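Catalase (Exiguobacterium oxidotolerans, PDB 2J2M) breaks down hydrogen peroxide to water and oxygen at a buried haem iron, as a tetrameric haem catalase. Local coordinates at residues 117-122 and 319-324. Sequence-based numbering, arbitrary orientation.
Sequences FYTEEG and VLVPGM
A water molecule donates to Glu-121 OE1 at 2.5 Å and to Pro-322 O at 3.0 Å, so a single solvent bridge ties the acidic side chain to the backbone of 319-324. The other carboxylate oxygen, OE2, is hydrogen-bonded to the hydroxyl of Tyr-398, whose side chain also touches Pro-322; with both oxygens engaged, the carboxylate is probably restrained from turning. OE1 also packs against the proline ring, 3.7 Å from Pro-322 CG, while the carbonyl of Glu-121 meets the same ring at its CD. This approach depends on a side chain that leaves the backbone with CG anti to the carbonyl carbon (chi1 -67°) and then runs extended. Pro-322 also touches Val-14 of a neighbouring subunit.

Beside this polar link Val-321 fills the other half of the contact with its CG1 methyl, which meets a methyl and a backbone carbonyl. Val-321 CG1 packs against the type I turn of 119-122, 3.6 Å from Glu-121 O and 4.0 Å from Thr-119 CG2. Within that turn, Gly-122 N donates to Thr-119 O at 3.2 Å. On the facing segment, a type II turn from Val-321 to Met-324 presents Val-321 and Pro-322 at its first two positions.

The first turn is the tight beta hairpin connection between antiparallel strands 112-119 and 122-129 of the catalase beta-barrel. Segment 319-324 follows helix 307-311 and leads into strand 324-326, packing Leu-320 and Met-324 on Trp-124 of the hairpin's second strand, 122-129.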
ATOM      1  N   PHE A 117      -0.520  12.012 -25.462  1.00  8.11           N
ATOM      2  CA  PHE A 117       0.177  12.039 -26.758  1.00  8.11           C
ATOM      3  C   PHE A 117       1.527  11.439 -26.523  1.00  9.01           C
ATOM      4  O   PHE A 117       2.303  11.972 -25.740  1.00  9.58           O
ATOM      5  CB  PHE A 117       0.394  13.469 -27.268  1.00  7.16           C
ATOM      6  CG  PHE A 117      -0.866  14.192 -27.641  1.00  6.32           C
ATOM      7  CD1 PHE A 117      -1.789  14.576 -26.664  1.00  5.29           C
ATOM      8  CD2 PHE A 117      -1.110  14.537 -28.974  1.00  4.99           C
ATOM      9  CE1 PHE A 117      -2.958  15.295 -27.031  1.00  4.26           C
ATOM     10  CE2 PHE A 117      -2.252  15.229 -29.344  1.00  2.11           C
ATOM     11  CZ  PHE A 117      -3.188  15.602 -28.369  1.00  4.27           C
ATOM     12  N   TYR A 118       1.810  10.329 -27.194  1.00  9.70           N
ATOM     13  CA  TYR A 118       3.082   9.655 -27.042  1.00  9.77           C
ATOM     14  C   TYR A 118       3.979  10.190 -28.108  1.00 10.56           C
ATOM     15  O   TYR A 118       4.064   9.640 -29.184  1.00 10.66           O
ATOM     16  CB  TYR A 118       2.921   8.153 -27.182  1.00  9.54           C
ATOM     17  CG  TYR A 118       1.924   7.517 -26.220  1.00  9.32           C
ATOM     18  CD1 TYR A 118       0.568   7.416 -26.554  1.00 10.64           C
ATOM     19  CD2 TYR A 118       2.340   6.982 -24.994  1.00  7.14           C
ATOM     20  CE1 TYR A 118      -0.358   6.805 -25.689  1.00  8.99           C
ATOM     21  CE2 TYR A 118       1.444   6.346 -24.144  1.00  8.14           C
ATOM     22  CZ  TYR A 118       0.091   6.273 -24.489  1.00 10.28           C
ATOM     23  OH  TYR A 118      -0.818   5.654 -23.640  1.00 12.36           O
ATOM     24  N   THR A 119       4.634  11.295 -27.777  1.00 12.00           N
ATOM     25  CA  THR A 119       5.468  12.092 -28.685  1.00 13.27           C
ATOM     26  C   THR A 119       6.942  11.635 -28.766  1.00 13.21           C
ATOM     27  O   THR A 119       7.447  11.002 -27.848  1.00 13.04           O
ATOM     28  CB  THR A 119       5.414  13.554 -28.173  1.00 13.24           C
ATOM     29  OG1 THR A 119       4.259  14.213 -28.718  1.00 15.82           O
ATOM     30  CG2 THR A 119       6.651  14.320 -28.499  1.00 11.36           C
ATOM     31  N   GLU A 120       7.632  11.995 -29.844  1.00 13.74           N
ATOM     32  CA  GLU A 120       9.081  11.711 -29.972  1.00 14.96           C
ATOM     33  C   GLU A 120       9.978  12.387 -28.888  1.00 13.47           C
ATOM     34  O   GLU A 120      11.059  11.894 -28.582  1.00 12.92           O
ATOM     35  CB  GLU A 120       9.576  11.996 -31.405  1.00 15.40           C
ATOM     36  CG  GLU A 120      10.753  11.087 -31.820  1.00 21.82           C
ATOM     37  CD  GLU A 120      10.703  10.630 -33.292  1.00 28.43           C
ATOM     38  OE1 GLU A 120      11.024  11.455 -34.190  1.00 32.10           O
ATOM     39  OE2 GLU A 120      10.360   9.446 -33.551  1.00 29.06           O
ATOM     40  N   GLU A 121       9.498  13.487 -28.302  1.00 12.34           N
ATOM     41  CA  GLU A 121      10.179  14.176 -27.184  1.00 11.90           C
ATOM     42  C   GLU A 121       9.464  14.020 -25.836  1.00 10.56           C
ATOM     43  O   GLU A 121       9.517  14.931 -24.997  1.00 10.00           O
ATOM     44  CB  GLU A 121      10.394  15.674 -27.504  1.00 11.43           C
ATOM     45  CG  GLU A 121      11.399  15.923 -28.648  1.00 12.82           C
ATOM     46  CD  GLU A 121      11.841  17.377 -28.775  1.00 14.54           C
ATOM     47  OE1 GLU A 121      11.171  18.311 -28.235  1.00 15.61           O
ATOM     48  OE2 GLU A 121      12.871  17.587 -29.453  1.00 18.37           O
ATOM     49  N   GLY A 122       8.787  12.888 -25.630  1.00  9.50           N
ATOM     50  CA  GLY A 122       8.031  12.658 -24.385  1.00  8.90           C
ATOM     51  C   GLY A 122       6.506  12.660 -24.480  1.00  8.88           C
ATOM     52  O   GLY A 122       5.910  12.940 -25.544  1.00  8.01           O
ATOM     53  N   VAL A 319       2.117  17.673 -17.410  1.00  8.39           N
ATOM     54  CA  VAL A 319       2.993  16.767 -18.155  1.00  8.56           C
ATOM     55  C   VAL A 319       3.053  17.294 -19.608  1.00  8.79           C
ATOM     56  O   VAL A 319       2.193  17.011 -20.447  1.00  7.96           O
ATOM     57  CB  VAL A 319       2.565  15.273 -18.000  1.00  8.70           C
ATOM     58  CG1 VAL A 319       3.224  14.357 -19.060  1.00  9.15           C
ATOM     59  CG2 VAL A 319       2.939  14.784 -16.619  1.00  7.91           C
ATOM     60  N   LEU A 320       4.078  18.105 -19.869  1.00  9.11           N
ATOM     61  CA  LEU A 320       4.178  18.851 -21.131  1.00  9.37           C
ATOM     62  C   LEU A 320       5.468  18.534 -21.844  1.00  8.97           C
ATOM     63  O   LEU A 320       6.423  18.137 -21.201  1.00 10.14           O
ATOM     64  CB  LEU A 320       4.122  20.355 -20.853  1.00  9.08           C
ATOM     65  CG  LEU A 320       2.881  20.872 -20.122  1.00  6.71           C
ATOM     66  CD1 LEU A 320       3.112  22.307 -19.777  1.00  2.93           C
ATOM     67  CD2 LEU A 320       1.680  20.733 -21.013  1.00  3.20           C
ATOM     68  N   VAL A 321       5.502  18.722 -23.157  1.00  8.26           N
ATOM     69  CA  VAL A 321       6.719  18.489 -23.930  1.00  7.99           C
ATOM     70  C   VAL A 321       7.481  19.804 -24.140  1.00  8.12           C
ATOM     71  O   VAL A 321       6.913  20.866 -23.941  1.00  7.90           O
ATOM     72  CB  VAL A 321       6.444  17.784 -25.287  1.00  8.22           C
ATOM     73  CG1 VAL A 321       6.208  16.270 -25.087  1.00  6.37           C
ATOM     74  CG2 VAL A 321       5.299  18.475 -26.067  1.00  7.63           C
ATOM     75  N   PRO A 322       8.781  19.743 -24.507  1.00  8.47           N
ATOM     76  CA  PRO A 322       9.480  21.036 -24.657  1.00  8.38           C
ATOM     77  C   PRO A 322       8.751  21.886 -25.690  1.00  9.28           C
ATOM     78  O   PRO A 322       8.274  21.354 -26.708  1.00  9.71           O
ATOM     79  CB  PRO A 322      10.894  20.627 -25.135  1.00  8.84           C
ATOM     80  CG  PRO A 322      11.086  19.181 -24.610  1.00  7.87           C
ATOM     81  CD  PRO A 322       9.670  18.580 -24.752  1.00  8.19           C
ATOM     82  N   GLY A 323       8.622  23.184 -25.421  1.00  9.00           N
ATOM     83  CA  GLY A 323       7.851  24.072 -26.275  1.00  8.25           C
ATOM     84  C   GLY A 323       6.565  24.443 -25.560  1.00  9.46           C
ATOM     85  O   GLY A 323       5.800  25.294 -26.023  1.00  8.75           O
ATOM     86  N   MET A 324       6.334  23.795 -24.412  1.00  9.99           N
ATOM     87  CA  MET A 324       5.104  23.956 -23.648  1.00 10.43           C
ATOM     88  C   MET A 324       5.425  24.186 -22.193  1.00 10.49           C
ATOM     89  O   MET A 324       6.281  23.498 -21.640  1.00 10.53           O
ATOM     90  CB  MET A 324       4.231  22.712 -23.775  1.00 10.29           C
ATOM     91  CG  MET A 324       3.587  22.542 -25.140  1.00  9.86           C
ATOM     92  SD  MET A 324       2.581  21.064 -25.130  1.00 11.04           S
ATOM     93  CE  MET A 324       2.019  21.036 -26.862  1.00  7.69           C
TER
HETATM   94  O   HOH W   1       8.654  18.664 -28.034  1.00 10.65           O